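Local atomic coordinates of group 1 truncated hemoglobin (Tetrahymena pyriformis, PDB entry 3AQ9), a protein that binds one heme and, through it, oxygen, and is probably involved in oxygen transport and in nitric oxide detoxification. Residues A[26-31]-A[84-89]. The protein carries 1 engineered substitution. Sequence-based numbering, arbitrary orientation.
Sequences KKVLAD and DAIIEN. With HEM (protoporphyrin IX containing Fe), chain C.
Asn89 lays its side-chain amide across the C-terminal end of helix 13-28, its OD1 3.3 Å from Lys27 CB and its CB 4.0 Å from Val28 CG2. Asp31, closing the type I turn that begins at Val28, brings its carboxylate to Asn89, whose ND2 donates a fairly straight hydrogen bond (161°) to Asp31 OD2 at 2.9 Å. The acceptor lies close to the amide plane, whereas the carboxylate, turned 80° from that plane, is approached on its anti side and somewhat out of its own plane. With CG trans to its backbone N (chi1 -170°), Asp31 extends its carboxylate toward helix 80-96; Arg33 forms a salt bridge with the same OD2. Asn89 ND2 also makes a weak, strongly bent hydrogen bond back to Ala85 O, one turn earlier in its helix. Lys27 starts out against Asn89, but its chain runs on to a salt bridge with Glu96. On the heme side the contact turns apolar: Ile86 lines the heme pocket, its CG1 in a tight 3.3 Å approach to heme carbon CAB, and Val28 CG2 backs Ile86 CD1 at 4.0 Å. Cutting Asn89 back to an alanine is likely to leave Asp31 OD2 with Arg33 alone of these two partners, and to open a gap beside Lys27 CB and Val28 CG2. Neutral amide and cation together probably fix the carboxylate's rotation and offset its charge, Arg33 also pairing with nearby Glu88.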
loop_
_atom_site.group_PDB
_atom_site.type_symbol
_atom_site.label_atom_id
_atom_site.label_comp_id
_atom_site.label_asym_id
_atom_site.label_seq_id
_atom_site.Cartn_x
_atom_site.Cartn_y
_atom_site.Cartn_z
ATOM N N LYS A 26 6.985 -8.150 2.282
ATOM C CA LYS A 26 7.334 -9.416 2.916
ATOM C C LYS A 26 6.062 -10.049 3.505
ATOM O O LYS A 26 5.895 -11.286 3.447
ATOM C CB LYS A 26 8.382 -9.171 4.051
ATOM C CG LYS A 26 8.776 -10.362 4.860
ATOM C CD LYS A 26 9.670 -9.873 5.980
ATOM C CE LYS A 26 10.426 -10.855 6.859
ATOM N NZ LYS A 26 9.483 -11.844 7.297
ATOM N N LYS A 27 5.168 -9.239 4.069
ATOM C CA LYS A 27 3.969 -9.853 4.672
ATOM C C LYS A 27 3.022 -10.251 3.561
ATOM O O LYS A 27 2.446 -11.336 3.612
ATOM C CB LYS A 27 3.256 -8.795 5.551
ATOM C CG LYS A 27 4.167 -8.577 6.824
ATOM C CD LYS A 27 3.344 -7.552 7.727
ATOM C CE LYS A 27 4.241 -7.136 8.962
ATOM N NZ LYS A 27 4.504 -8.256 9.870
ATOM N N VAL A 28 2.835 -9.367 2.572
ATOM C CA VAL A 28 1.861 -9.720 1.471
ATOM C C VAL A 28 2.305 -11.002 0.749
ATOM O O VAL A 28 1.453 -11.864 0.441
ATOM C CB VAL A 28 1.795 -8.523 0.477
ATOM C CG1 VAL A 28 1.178 -8.905 -0.881
ATOM C CG2 VAL A 28 1.004 -7.335 1.095
ATOM N N LEU A 29 3.615 -11.158 0.509
ATOM C CA LEU A 29 4.083 -12.319 -0.234
ATOM C C LEU A 29 4.073 -13.590 0.592
ATOM O O LEU A 29 4.394 -14.669 0.066
ATOM C CB LEU A 29 5.547 -12.054 -0.754
ATOM C CG LEU A 29 5.558 -10.907 -1.803
ATOM C CD1 LEU A 29 7.065 -10.463 -2.231
ATOM C CD2 LEU A 29 4.759 -11.237 -3.148
ATOM N N ALA A 30 3.690 -13.491 1.870
ATOM C CA ALA A 30 3.511 -14.665 2.744
ATOM C C ALA A 30 2.017 -14.890 3.061
ATOM O O ALA A 30 1.646 -15.804 3.832
ATOM C CB ALA A 30 4.307 -14.523 4.032
ATOM N N ASP A 31 1.149 -14.042 2.490
ATOM C CA ASP A 31 -0.266 -14.070 2.848
ATOM C C ASP A 31 -1.034 -14.852 1.769
ATOM O O ASP A 31 -1.008 -14.486 0.611
ATOM C CB ASP A 31 -0.810 -12.608 2.906
ATOM C CG ASP A 31 -2.217 -12.532 3.504
ATOM O OD1 ASP A 31 -3.078 -13.420 3.179
ATOM O OD2 ASP A 31 -2.553 -11.600 4.237
ATOM N N ASP A 84 -9.128 -6.148 1.849
ATOM C CA ASP A 84 -8.930 -6.252 3.305
ATOM C C ASP A 84 -7.574 -6.821 3.730
ATOM O O ASP A 84 -6.924 -6.367 4.655
ATOM C CB ASP A 84 -9.973 -7.203 3.925
ATOM C CG ASP A 84 -11.388 -6.564 3.984
ATOM O OD1 ASP A 84 -12.320 -7.297 4.329
ATOM O OD2 ASP A 84 -11.538 -5.337 3.718
ATOM N N ALA A 85 -7.080 -7.790 2.960
ATOM C CA ALA A 85 -5.779 -8.370 3.296
ATOM C C ALA A 85 -4.674 -7.325 3.101
ATOM O O ALA A 85 -3.732 -7.269 3.893
ATOM C CB ALA A 85 -5.499 -9.629 2.344
ATOM N N ILE A 86 -4.772 -6.574 2.015
ATOM C CA ILE A 86 -3.744 -5.505 1.820
ATOM C C ILE A 86 -3.797 -4.533 3.000
ATOM O O ILE A 86 -2.742 -4.164 3.533
ATOM C CB ILE A 86 -3.958 -4.745 0.467
ATOM C CG1 ILE A 86 -3.711 -5.720 -0.691
ATOM C CG2 ILE A 86 -3.141 -3.361 0.452
ATOM C CD1 ILE A 86 -2.357 -6.336 -0.742
ATOM N N ILE A 87 -4.966 -4.024 3.357
ATOM C CA ILE A 87 -5.015 -3.058 4.496
ATOM C C ILE A 87 -4.523 -3.681 5.781
ATOM O O ILE A 87 -3.708 -3.036 6.523
ATOM C CB ILE A 87 -6.476 -2.603 4.754
ATOM C CG1 ILE A 87 -6.962 -1.843 3.530
ATOM C CG2 ILE A 87 -6.599 -1.792 6.074
ATOM C CD1 ILE A 87 -6.311 -0.378 3.311
ATOM N N GLU A 88 -4.914 -4.950 6.047
ATOM C CA GLU A 88 -4.408 -5.578 7.277
ATOM C C GLU A 88 -2.859 -5.674 7.298
ATOM O O GLU A 88 -2.225 -5.465 8.354
ATOM C CB GLU A 88 -4.890 -7.011 7.467
ATOM C CG GLU A 88 -6.449 -6.930 7.725
ATOM C CD GLU A 88 -7.096 -8.308 7.660
ATOM O OE1 GLU A 88 -6.421 -9.330 7.557
ATOM O OE2 GLU A 88 -8.355 -8.305 7.717
ATOM N N ASN A 89 -2.321 -6.062 6.141
ATOM C CA ASN A 89 -0.837 -6.165 6.077
ATOM C C ASN A 89 -0.152 -4.814 6.172
ATOM O O ASN A 89 0.928 -4.719 6.795
ATOM C CB ASN A 89 -0.368 -6.883 4.808
ATOM C CG ASN A 89 -0.624 -8.404 4.916
ATOM O OD1 ASN A 89 -0.066 -9.042 5.778
ATOM N ND2 ASN A 89 -1.436 -8.951 4.048
HETATM C CHA HEM C . -0.154 -2.691 -9.316
HETATM C CHB HEM C . -2.037 -6.433 -6.752
HETATM C CHC HEM C . -4.275 -3.304 -3.848
HETATM C CHD HEM C . -1.219 0.157 -5.503
HETATM C C1A HEM C . -0.477 -3.961 -8.869
HETATM C C2A HEM C . -0.104 -5.226 -9.520
HETATM C C3A HEM C . -0.584 -6.216 -8.798
HETATM C C4A HEM C . -1.341 -5.677 -7.691
HETATM C CMA HEM C . -0.476 -7.740 -8.978
HETATM C CAA HEM C . 0.872 -5.300 -10.762
HETATM C CBA HEM C . 0.588 -5.989 -12.115
HETATM C CGA HEM C . 2.152 -6.034 -12.634
HETATM O O1A HEM C . 2.669 -4.948 -13.086
HETATM O O2A HEM C . 2.991 -6.931 -12.237
HETATM C C1B HEM C . -2.888 -5.838 -5.779
HETATM C C2B HEM C . -3.807 -6.656 -5.004
HETATM C C3B HEM C . -4.501 -5.770 -4.270
HETATM C C4B HEM C . -3.930 -4.481 -4.563
HETATM C CMB HEM C . -4.011 -8.169 -5.045
HETATM C CAB HEM C . -5.646 -6.134 -3.317
HETATM C CBB HEM C . -6.690 -5.330 -3.452
HETATM C C1C HEM C . -3.574 -2.095 -3.997
HETATM C C2C HEM C . -3.708 -0.957 -3.122
HETATM C C3C HEM C . -2.836 -0.045 -3.596
HETATM C C4C HEM C . -2.150 -0.566 -4.741
HETATM C CMC HEM C . -4.666 -0.912 -1.860
HETATM C CAC HEM C . -2.479 1.380 -3.030
HETATM C CBC HEM C . -3.274 1.981 -2.146
HETATM C C1D HEM C . -0.691 -0.336 -6.703
HETATM C C2D HEM C . 0.225 0.442 -7.495
HETATM C C3D HEM C . 0.512 -0.407 -8.630
HETATM C C4D HEM C . -0.246 -1.595 -8.409
HETATM C CMD HEM C . 0.790 1.855 -7.288
HETATM C CAD HEM C . 1.442 -0.084 -9.768
HETATM C CBD HEM C . 0.822 0.654 -10.876
HETATM C CGD HEM C . 1.927 1.030 -11.890
HETATM O O1D HEM C . 1.707 1.917 -12.710
HETATM O O2D HEM C . 2.929 0.208 -12.038
HETATM N NA HEM C . -1.239 -4.317 -7.766
HETATM N NB HEM C . -2.911 -4.444 -5.588
HETATM N NC HEM C . -2.649 -1.843 -4.968
HETATM N ND HEM C . -0.964 -1.636 -7.206
HETATM FE FE HEM C . -1.965 -3.068 -6.407
HETATM O O HOH W 1 -0.259 -3.464 -5.070
#